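Long-range contacts in tryptophanyl-tRNA synthetase (Campylobacter jejuni subsp. jejuni, PDB 3TZL), which probably catalyses the ATP-dependent attachment of tryptophan to its cognate tRNA by way of a tryptophanyl adenylate: residues D15-N20 / Q198-I203; T209-I214 / Y268-V273; K86-L91 / P128-A133. One frame throughout, in Å; residues are numbered along the deposited sequence.

Overall arrangement
All three contacts are largely buried, but they sit in different settings. Contact 1 joins the HIGH-like segment to the chain just after the KMSKS region, and segment 15-20 helps to hold ADP. Its chemistry is mixed: backbone bonds, a histidine on phosphate and isoleucine packing. Contact 2 joins helices 207-215 and 262-276, about 12 Å away between centres. It touches contact 1, where Gln213 reaches Asp202 and Leu210 packs on Ile201. Contact 3 lies across the chain's centre, about 31 Å from contact 1 between centres. It is made by apolar side chains, with no hydrogen bond across, and it lies between the tryptophan pocket and the second subunit of the homodimer.

Contact 1. Residues D15-N20 / Q198-I203; sequences DLHIGN and QNTIDI. With ADP (adenosine-5'-diphosphate), chain I.
His17 is bridged to Asp202, with backbone bonds on its two sides. Ile18 N donates to Ile201 O (2.9 Å), and Ile203 N donates to Leu16 O (3.1 Å). His17 is also the N-cap residue of helix 18-30. Its CG sits between the backbone N and the carbonyl carbon (chi1 54°), which turns the ring back beside the first turn, with ND1 toward Gly19 N. NE2 donates to ADP O1B (3.1 Å) nearly straight, at the ring edge. ND1, also in the ring plane, accepts a weak bond from Gly19 N. Asn20 OD1 lies over the centre of one face and accepts from His17 N (3.0 Å), on a lone pair and almost straight. Together with the weak Gly19 bond, this makes a capping box of His17 and Asn20. Asn20 ND2 meanwhile binds ADP O1A and O4'. Thr200 CG2 comes at the ring obliquely, 3.5 Å from His17 CD2, and Met193 of the KMSKS region also touches the histidine. Thr200 OG1 donates to Asp202 OD1 (3.0 Å), while Asp202 OD2 binds Gln213. Asp15 OD2 stands 4.2 Å from Asp202 OD2, a pairing that may be mildly unfavourable. Ile18 CD1 rests 4.0 Å from Ile201 CB, and Ile238 adds to this apolar patch. These bonds probably help to fix the rotation of both His17 and Asn20. The HIGH-like motif, predicted to bind ATP, is thus tied to the chain after KMSKS while its polar groups hold the diphosphate and ribose of ADP.

Contact 2. Residues T209-I214 / Y268-V273; sequences TLKKQI and YLNELV
The Asn270 carboxamide lies against Ile214 and Lys211. Ile214 CD1 sits over one face of the amide, 3.6 Å from Asn270 CG. Ile214 CG2 lies on the same face, toward the nitrogen end, 3.4 Å from Asn270 ND2. At the oxygen end Asn270 OD1 meets Lys211 CA at 3.3 Å, and Leu210 CG is near the same oxygen. Asn270 ND2 donates to Lys266 O one turn earlier in its own helix, which helps to fix the amide. Beside the amide the packing is apolar. Leu210 CG is anti to the backbone N (chi1 177°), which turns the branch toward Val273, and CD2 ends 3.6 Å from Val273 CG1. Ile214 CD1 also reaches Leu269 CG at 4.0 Å, and Leu269 continues onto Ile235 and Ile238 of helix 234-239. The segment axes pass 10.0 Å apart at 134°. No hydrogen bond crosses between the two segments. Apolar side chains thus pack around the amide of Asn270, which makes van der Waals contact with Ile214 and Lys211, and the Asn270 ND2 group is bonded within its own helix.

Contact 3. Residues K86-L91 / P128-A133; sequences KEVMEL and PVLMAA. With TRP (tryptophan), chain J.
Beside the packing of Val88 and Leu91 on Ala133, Glu90 OE1 is gripped by two groups of the second subunit, a salt bridge from Lys86 NZ and a hydrogen bond with Tyr44 OH, while Glu90 OE2 is bonded to Tyr317 of its own chain. These polar links lie on the far side of helix 87-96. The side turned to helix 122-137 is apolar. Val88 CG2, anti to the backbone N, packs against Ala133 CB at 3.7 Å and also meets Leu130 CD1 at 4.0 Å. Ala133 is small, consistent with the 5.8 Å between Leu91 CA and Ala133 CA. Leu91 CG lies 4.1 Å from Ala133 CB. Met89, a selenomethionine, starts out away from the other helix. Its chain then bends at chi2 (-85°) and chi3 (72°), and CE returns to 3.5 Å from Leu130 CD1. Trp93 of the second subunit packs on both Met89 and Leu130. The segment axes pass 8.9 Å apart at 122°. Met131, also a selenomethionine, points away from this interface, into the tryptophan pocket. It runs extended over a face of the bound indole, with Met131 CE 3.8 Å from TRP CE3 and Met131 SE 3.5 Å from TRP N. Val88 also approaches Asp134, which is hydrogen-bonded to the ligand. Helix 122-137 thus has one side on the substrate and another on helix 87-96. Apolar burial joins the helices to each other, while polar bonds and the packing of Trp93 join this region to the second subunit.

Contact 1. Residues D15-N20 / Q198-I203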
loop_
_atom_site.group_PDB
_atom_site.type_symbol
_atom_site.label_atom_id
_atom_site.label_comp_id
_atom_site.label_asym_id
_atom_site.label_seq_id
_atom_site.Cartn_x
_atom_site.Cartn_y
_atom_site.Cartn_z
ATOM N N ASP B 15 -7.625 -7.309 26.677
ATOM C CA ASP B 15 -8.753 -6.660 27.330
ATOM C C ASP B 15 -8.358 -5.296 27.872
ATOM O O ASP B 15 -7.264 -5.129 28.418
ATOM C CB ASP B 15 -9.281 -7.556 28.441
ATOM C CG ASP B 15 -9.656 -8.927 27.929
ATOM O OD1 ASP B 15 -10.316 -8.989 26.865
ATOM O OD2 ASP B 15 -9.268 -9.934 28.566
ATOM N N LEU B 16 -9.239 -4.318 27.693
ATOM C CA LEU B 16 -9.041 -2.990 28.273
ATOM C C LEU B 16 -9.192 -3.004 29.803
ATOM O O LEU B 16 -10.152 -3.561 30.326
ATOM C CB LEU B 16 -10.039 -2.011 27.682
ATOM C CG LEU B 16 -9.781 -1.574 26.246
ATOM C CD1 LEU B 16 -10.931 -0.727 25.792
ATOM C CD2 LEU B 16 -8.459 -0.807 26.145
ATOM N N HIS B 17 -8.239 -2.399 30.507
ATOM C CA HIS B 17 -8.295 -2.347 31.966
ATOM C C HIS B 17 -8.380 -0.916 32.495
ATOM O O HIS B 17 -8.215 0.042 31.746
ATOM C CB HIS B 17 -7.126 -3.120 32.601
ATOM C CG HIS B 17 -5.771 -2.699 32.118
ATOM N ND1 HIS B 17 -5.181 -1.514 32.497
ATOM C CD2 HIS B 17 -4.883 -3.325 31.308
ATOM C CE1 HIS B 17 -3.990 -1.418 31.928
ATOM N NE2 HIS B 17 -3.787 -2.503 31.201
ATOM N N ILE B 18 -8.644 -0.756 33.787
ATOM C CA ILE B 18 -8.843 0.593 34.325
ATOM C C ILE B 18 -7.596 1.473 34.221
ATOM O O ILE B 18 -7.674 2.686 34.389
ATOM C CB ILE B 18 -9.391 0.571 35.755
ATOM C CG1 ILE B 18 -8.428 -0.153 36.697
ATOM C CG2 ILE B 18 -10.772 -0.097 35.781
ATOM C CD1 ILE B 18 -8.824 -0.002 38.198
ATOM N N GLY B 19 -6.452 0.857 33.930
ATOM C CA GLY B 19 -5.227 1.595 33.685
ATOM C C GLY B 19 -5.255 2.301 32.334
ATOM O O GLY B 19 -4.844 3.452 32.214
ATOM N N ASN B 20 -5.735 1.603 31.310
ATOM C CA ASN B 20 -5.959 2.228 30.010
ATOM C C ASN B 20 -6.955 3.363 30.144
ATOM O O ASN B 20 -6.802 4.411 29.528
ATOM C CB ASN B 20 -6.483 1.206 28.998
ATOM C CG ASN B 20 -5.539 0.041 28.811
ATOM O OD1 ASN B 20 -5.894 -1.102 29.087
ATOM N ND2 ASN B 20 -4.324 0.325 28.342
ATOM N N GLN B 198 -0.239 -9.435 34.387
ATOM C CA GLN B 198 -1.477 -10.106 34.785
ATOM C C GLN B 198 -1.966 -9.585 36.136
ATOM O O GLN B 198 -2.406 -10.348 37.008
ATOM C CB GLN B 198 -1.291 -11.627 34.818
ATOM C CG GLN B 198 -0.746 -12.218 33.518
ATOM C CD GLN B 198 -0.343 -13.674 33.670
ATOM O OE1 GLN B 198 0.655 -13.991 34.319
ATOM N NE2 GLN B 198 -1.127 -14.569 33.080
ATOM N N ASN B 199 -1.878 -8.272 36.305
ATOM C CA ASN B 199 -2.287 -7.644 37.544
ATOM C C ASN B 199 -3.424 -6.650 37.308
ATOM O O ASN B 199 -3.561 -5.668 38.042
ATOM C CB ASN B 199 -1.084 -6.950 38.198
ATOM C CG ASN B 199 -0.548 -5.794 37.370
ATOM O OD1 ASN B 199 -1.009 -5.532 36.252
ATOM N ND2 ASN B 199 0.426 -5.082 37.924
ATOM N N THR B 200 -4.225 -6.900 36.272
ATOM C CA THR B 200 -5.177 -5.900 35.800
ATOM C C THR B 200 -6.552 -5.986 36.462
ATOM O O THR B 200 -6.912 -6.982 37.060
ATOM C CB THR B 200 -5.348 -5.953 34.252
ATOM O OG1 THR B 200 -5.997 -7.171 33.870
ATOM C CG2 THR B 200 -4.000 -5.885 33.563
ATOM N N ILE B 201 -7.308 -4.904 36.350
ATOM C CA ILE B 201 -8.736 -4.920 36.622
ATOM C C ILE B 201 -9.420 -4.460 35.342
ATOM O O ILE B 201 -9.250 -3.316 34.910
ATOM C CB ILE B 201 -9.099 -4.014 37.790
ATOM C CG1 ILE B 201 -8.611 -4.631 39.096
ATOM C CG2 ILE B 201 -10.609 -3.807 37.865
ATOM C CD1 ILE B 201 -8.712 -3.695 40.270
ATOM N N ASP B 202 -10.162 -5.377 34.724
ATOM C CA ASP B 202 -10.744 -5.151 33.404
ATOM C C ASP B 202 -12.090 -4.427 33.474
ATOM O O ASP B 202 -12.814 -4.508 34.473
ATOM C CB ASP B 202 -10.874 -6.476 32.636
ATOM C CG ASP B 202 -9.536 -7.195 32.480
ATOM O OD1 ASP B 202 -8.492 -6.521 32.411
ATOM O OD2 ASP B 202 -9.528 -8.441 32.438
ATOM N N ILE B 203 -12.404 -3.719 32.395
ATOM C CA ILE B 203 -13.578 -2.863 32.326
ATOM C C ILE B 203 -14.795 -3.622 31.839
ATOM O O ILE B 203 -15.898 -3.423 32.335
ATOM C CB ILE B 203 -13.336 -1.712 31.347
ATOM C CG1 ILE B 203 -12.227 -0.805 31.881
ATOM C CG2 ILE B 203 -14.614 -0.931 31.110
ATOM C CD1 ILE B 203 -11.871 0.324 30.944
HETATM P PB ADP I . -0.167 -2.866 28.965
HETATM O O1B ADP I . -1.161 -3.435 29.939
HETATM O O2B ADP I . -0.158 -3.564 27.628
HETATM O O3B ADP I . 1.222 -2.607 29.515
HETATM P PA ADP I . -1.006 -0.839 27.181
HETATM O O1A ADP I . -2.358 -1.312 26.711
HETATM O O2A ADP I . 0.210 -1.128 26.326
HETATM O O3A ADP I . -0.795 -1.416 28.681
HETATM O "O5'" ADP I . -1.087 0.756 27.427
HETATM C "C5'" ADP I . -1.791 1.607 26.522
HETATM C "C4'" ADP I . -1.928 3.002 27.126
HETATM O "O4'" ADP I . -2.643 2.956 28.364
HETATM C "C3'" ADP I . -0.569 3.615 27.410
HETATM O "O3'" ADP I . -0.323 4.655 26.461
HETATM C "C2'" ADP I . -0.648 4.181 28.815
HETATM O "O2'" ADP I . -0.673 5.611 28.776
HETATM C "C1'" ADP I . -1.970 3.702 29.384
HETATM N N9 ADP I . -1.739 2.838 30.575
HETATM C C8 ADP I . -1.611 1.493 30.573
HETATM N N7 ADP I . -1.418 1.005 31.827
HETATM C C5 ADP I . -1.427 2.061 32.660
HETATM C C6 ADP I . -1.280 2.257 34.121
HETATM N N6 ADP I . -1.081 1.195 34.942
HETATM N N1 ADP I . -1.351 3.524 34.592
HETATM C C2 ADP I . -1.542 4.581 33.775
HETATM N N3 ADP I . -1.684 4.478 32.439
HETATM C C4 ADP I . -1.636 3.265 31.836
#

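Contact 2. Residues T209-I214 / Y268-V273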
loop_
_atom_site.group_PDB
_atom_site.type_symbol
_atom_site.label_atom_id
_atom_site.label_comp_id
_atom_site.label_asym_id
_atom_site.label_seq_id
_atom_site.Cartn_x
_atom_site.Cartn_y
_atom_site.Cartn_z
ATOM N N THR B 209 -15.522 -12.322 36.801
ATOM C CA THR B 209 -14.128 -12.049 36.481
ATOM C C THR B 209 -13.587 -10.841 37.252
ATOM O O THR B 209 -12.429 -10.825 37.676
ATOM C CB THR B 209 -13.958 -11.843 34.971
ATOM O OG1 THR B 209 -14.357 -13.038 34.287
ATOM C CG2 THR B 209 -12.526 -11.532 34.636
ATOM N N LEU B 210 -14.434 -9.836 37.446
ATOM C CA LEU B 210 -14.074 -8.669 38.252
ATOM C C LEU B 210 -13.874 -9.055 39.728
ATOM O O LEU B 210 -12.878 -8.675 40.354
ATOM C CB LEU B 210 -15.145 -7.575 38.111
ATOM C CG LEU B 210 -14.907 -6.338 38.982
ATOM C CD1 LEU B 210 -13.615 -5.633 38.558
ATOM C CD2 LEU B 210 -16.102 -5.381 38.975
ATOM N N LYS B 211 -14.818 -9.821 40.274
ATOM C CA LYS B 211 -14.706 -10.337 41.640
ATOM C C LYS B 211 -13.380 -11.068 41.841
ATOM O O LYS B 211 -12.698 -10.881 42.848
ATOM C CB LYS B 211 -15.885 -11.264 41.960
ATOM C CG LYS B 211 -16.019 -11.643 43.432
ATOM C CD LYS B 211 -17.161 -12.633 43.652
ATOM C CE LYS B 211 -17.312 -13.021 45.125
ATOM N NZ LYS B 211 -18.072 -14.295 45.292
ATOM N N LYS B 212 -13.013 -11.881 40.857
ATOM C CA LYS B 212 -11.782 -12.664 40.884
ATOM C C LYS B 212 -10.554 -11.751 40.884
ATOM O O LYS B 212 -9.625 -11.940 41.668
ATOM C CB LYS B 212 -11.759 -13.594 39.667
ATOM C CG LYS B 212 -10.759 -14.736 39.723
ATOM C CD LYS B 212 -10.805 -15.553 38.424
ATOM C CE LYS B 212 -10.343 -14.715 37.213
ATOM N NZ LYS B 212 -10.437 -15.430 35.892
ATOM N N GLN B 213 -10.562 -10.752 40.011
ATOM C CA GLN B 213 -9.438 -9.831 39.900
ATOM C C GLN B 213 -9.284 -8.999 41.159
ATOM O O GLN B 213 -8.178 -8.822 41.664
ATOM C CB GLN B 213 -9.607 -8.939 38.676
ATOM C CG GLN B 213 -9.476 -9.741 37.394
ATOM C CD GLN B 213 -9.668 -8.924 36.136
ATOM O OE1 GLN B 213 -10.207 -7.809 36.159
ATOM N NE2 GLN B 213 -9.228 -9.484 35.016
ATOM N N ILE B 214 -10.402 -8.498 41.672
ATOM C CA ILE B 214 -10.368 -7.668 42.865
ATOM C C ILE B 214 -9.939 -8.486 44.074
ATOM O O ILE B 214 -9.205 -8.004 44.927
ATOM C CB ILE B 214 -11.721 -6.980 43.092
ATOM C CG1 ILE B 214 -11.879 -5.805 42.113
ATOM C CG2 ILE B 214 -11.830 -6.464 44.491
ATOM C CD1 ILE B 214 -13.238 -5.193 42.146
ATOM N N TYR B 268 -16.773 -3.844 48.846
ATOM C CA TYR B 268 -17.071 -2.458 48.527
ATOM C C TYR B 268 -16.469 -2.042 47.183
ATOM O O TYR B 268 -17.147 -1.435 46.365
ATOM C CB TYR B 268 -16.563 -1.537 49.644
ATOM C CG TYR B 268 -16.785 -0.067 49.371
ATOM C CD1 TYR B 268 -18.061 0.431 49.159
ATOM C CD2 TYR B 268 -15.717 0.827 49.335
ATOM C CE1 TYR B 268 -18.273 1.778 48.901
ATOM C CE2 TYR B 268 -15.921 2.176 49.085
ATOM C CZ TYR B 268 -17.204 2.645 48.869
ATOM O OH TYR B 268 -17.425 3.981 48.615
ATOM N N LEU B 269 -15.204 -2.384 46.946
ATOM C CA LEU B 269 -14.547 -2.018 45.693
ATOM C C LEU B 269 -15.297 -2.579 44.498
ATOM O O LEU B 269 -15.488 -1.882 43.499
ATOM C CB LEU B 269 -13.078 -2.460 45.669
ATOM C CG LEU B 269 -12.299 -2.039 44.410
ATOM C CD1 LEU B 269 -12.477 -0.551 44.135
ATOM C CD2 LEU B 269 -10.820 -2.371 44.534
ATOM N N ASN B 270 -15.728 -3.835 44.601
ATOM C CA ASN B 270 -16.586 -4.437 43.574
ATOM C C ASN B 270 -17.812 -3.591 43.248
ATOM O O ASN B 270 -18.098 -3.332 42.076
ATOM C CB ASN B 270 -17.041 -5.838 43.983
ATOM C CG ASN B 270 -16.024 -6.891 43.653
ATOM O OD1 ASN B 270 -16.035 -7.454 42.561
ATOM N ND2 ASN B 270 -15.130 -7.169 44.594
ATOM N N GLU B 271 -18.525 -3.160 44.284
ATOM C CA GLU B 271 -19.689 -2.294 44.111
ATOM C C GLU B 271 -19.349 -0.999 43.380
ATOM O O GLU B 271 -20.093 -0.575 42.496
ATOM C CB GLU B 271 -20.320 -1.948 45.459
ATOM C CG GLU B 271 -20.832 -3.139 46.233
ATOM C CD GLU B 271 -21.473 -2.741 47.562
ATOM O OE1 GLU B 271 -21.634 -1.526 47.826
ATOM O OE2 GLU B 271 -21.814 -3.651 48.346
ATOM N N LEU B 272 -18.244 -0.367 43.769
ATOM C CA LEU B 272 -17.778 0.856 43.112
ATOM C C LEU B 272 -17.503 0.642 41.628
ATOM O O LEU B 272 -17.983 1.398 40.785
ATOM C CB LEU B 272 -16.500 1.370 43.772
ATOM C CG LEU B 272 -16.695 2.158 45.058
ATOM C CD1 LEU B 272 -15.348 2.646 45.580
ATOM C CD2 LEU B 272 -17.657 3.322 44.798
ATOM N N VAL B 273 -16.715 -0.384 41.313
ATOM C CA VAL B 273 -16.353 -0.635 39.925
ATOM C C VAL B 273 -17.575 -1.018 39.078
ATOM O O VAL B 273 -17.761 -0.494 37.982
ATOM C CB VAL B 273 -15.218 -1.677 39.804
ATOM C CG1 VAL B 273 -14.927 -2.017 38.328
ATOM C CG2 VAL B 273 -13.948 -1.151 40.499
#

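Contact 3. Residues K86-L91 / P128-A133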
loop_
_atom_site.group_PDB
_atom_site.type_symbol
_atom_site.label_atom_id
_atom_site.label_comp_id
_atom_site.label_asym_id
_atom_site.label_seq_id
_atom_site.Cartn_x
_atom_site.Cartn_y
_atom_site.Cartn_z
ATOM N N LYS B 86 -10.542 4.182 2.090
ATOM C CA LYS B 86 -9.561 3.449 1.304
ATOM C C LYS B 86 -8.480 4.340 0.720
ATOM O O LYS B 86 -7.425 3.842 0.342
ATOM C CB LYS B 86 -10.239 2.683 0.171
ATOM C CG LYS B 86 -11.371 1.772 0.590
ATOM C CD LYS B 86 -10.864 0.577 1.340
ATOM C CE LYS B 86 -11.970 -0.472 1.377
ATOM N NZ LYS B 86 -11.536 -1.481 2.370
ATOM N N GLU B 87 -8.762 5.641 0.627
ATOM C CA GLU B 87 -7.801 6.618 0.106
ATOM C C GLU B 87 -6.440 6.471 0.765
ATOM O O GLU B 87 -5.406 6.684 0.125
ATOM C CB GLU B 87 -8.294 8.056 0.311
ATOM C CG GLU B 87 -9.368 8.511 -0.694
ATOM C CD GLU B 87 -10.769 7.912 -0.446
ATOM O OE1 GLU B 87 -10.988 7.246 0.595
ATOM O OE2 GLU B 87 -11.649 8.100 -1.319
ATOM N N VAL B 88 -6.436 6.080 2.036
ATOM C CA VAL B 88 -5.172 5.963 2.759
ATOM C C VAL B 88 -4.172 4.997 2.122
ATOM O O VAL B 88 -2.964 5.222 2.200
ATOM C CB VAL B 88 -5.366 5.651 4.268
ATOM C CG1 VAL B 88 -5.713 4.167 4.499
ATOM C CG2 VAL B 88 -4.111 6.053 5.022
HETATM N N MSE B 89 -4.670 3.949 1.467
HETATM C CA MSE B 89 -3.805 2.977 0.777
HETATM C C MSE B 89 -3.130 3.584 -0.443
HETATM O O MSE B 89 -1.965 3.324 -0.721
HETATM C CB MSE B 89 -4.612 1.778 0.320
HETATM C CG MSE B 89 -5.087 0.925 1.447
HETATM SE SE MSE B 89 -3.702 -0.337 1.947
HETATM C CE MSE B 89 -2.334 0.651 2.817
ATOM N N GLU B 90 -3.886 4.376 -1.182
ATOM C CA GLU B 90 -3.355 5.043 -2.347
ATOM C C GLU B 90 -2.301 6.050 -1.915
ATOM O O GLU B 90 -1.227 6.110 -2.503
ATOM C CB GLU B 90 -4.486 5.719 -3.114
ATOM C CG GLU B 90 -4.105 6.104 -4.532
ATOM C CD GLU B 90 -5.304 6.170 -5.447
ATOM O OE1 GLU B 90 -5.261 5.534 -6.536
ATOM O OE2 GLU B 90 -6.281 6.861 -5.084
ATOM N N LEU B 91 -2.588 6.822 -0.860
ATOM C CA LEU B 91 -1.624 7.810 -0.366
ATOM C C LEU B 91 -0.327 7.162 0.121
ATOM O O LEU B 91 0.758 7.670 -0.118
ATOM C CB LEU B 91 -2.222 8.699 0.732
ATOM C CG LEU B 91 -1.288 9.811 1.217
ATOM C CD1 LEU B 91 -0.884 10.695 0.037
ATOM C CD2 LEU B 91 -1.895 10.680 2.368
ATOM N N PRO B 128 5.584 2.456 9.159
ATOM C CA PRO B 128 5.738 3.903 9.372
ATOM C C PRO B 128 5.280 4.748 8.187
ATOM O O PRO B 128 4.880 5.891 8.407
ATOM C CB PRO B 128 7.252 4.072 9.549
ATOM C CG PRO B 128 7.702 2.757 10.109
ATOM C CD PRO B 128 6.843 1.735 9.436
ATOM N N VAL B 129 5.337 4.213 6.967
ATOM C CA VAL B 129 4.843 4.958 5.810
ATOM C C VAL B 129 3.309 5.013 5.806
ATOM O O VAL B 129 2.717 6.046 5.484
ATOM C CB VAL B 129 5.353 4.373 4.458
ATOM C CG1 VAL B 129 4.955 5.290 3.308
ATOM C CG2 VAL B 129 6.864 4.212 4.475
ATOM N N LEU B 130 2.666 3.905 6.174
ATOM C CA LEU B 130 1.215 3.871 6.175
ATOM C C LEU B 130 0.725 4.807 7.267
ATOM O O LEU B 130 -0.220 5.585 7.072
ATOM C CB LEU B 130 0.692 2.448 6.398
ATOM C CG LEU B 130 -0.837 2.327 6.577
ATOM C CD1 LEU B 130 -1.616 2.950 5.416
ATOM C CD2 LEU B 130 -1.203 0.875 6.740
HETATM N N MSE B 131 1.387 4.732 8.418
HETATM C CA MSE B 131 1.122 5.658 9.514
HETATM C C MSE B 131 1.341 7.115 9.094
HETATM O O MSE B 131 0.609 8.007 9.524
HETATM C CB MSE B 131 2.022 5.335 10.694
HETATM C CG MSE B 131 1.969 6.338 11.820
HETATM SE SE MSE B 131 2.613 5.493 13.485
HETATM C CE MSE B 131 2.364 6.991 14.723
ATOM N N ALA B 132 2.350 7.369 8.264
ATOM C CA ALA B 132 2.526 8.732 7.761
ATOM C C ALA B 132 1.345 9.123 6.871
ATOM O O ALA B 132 0.886 10.261 6.893
ATOM C CB ALA B 132 3.837 8.882 7.028
ATOM N N ALA B 133 0.835 8.169 6.104
ATOM C CA ALA B 133 -0.341 8.442 5.304
ATOM C C ALA B 133 -1.543 8.785 6.205
ATOM O O ALA B 133 -2.273 9.739 5.928
ATOM C CB ALA B 133 -0.649 7.261 4.376
HETATM N N TRP J . 1.181 3.109 15.558
HETATM C CA TRP J . 0.163 3.471 16.550
HETATM C C TRP J . 0.237 2.558 17.766
HETATM O O TRP J . -0.384 2.819 18.802
HETATM C CB TRP J . -1.247 3.431 15.935
HETATM C CG TRP J . -1.386 4.371 14.775
HETATM C CD1 TRP J . -1.517 4.048 13.451
HETATM C CD2 TRP J . -1.356 5.796 14.846
HETATM N NE1 TRP J . -1.590 5.199 12.690
HETATM C CE2 TRP J . -1.484 6.285 13.525
HETATM C CE3 TRP J . -1.233 6.711 15.900
HETATM C CZ2 TRP J . -1.506 7.650 13.236
HETATM C CZ3 TRP J . -1.248 8.070 15.610
HETATM C CH2 TRP J . -1.390 8.523 14.290
HETATM O OXT TRP J . 0.930 1.539 17.722
#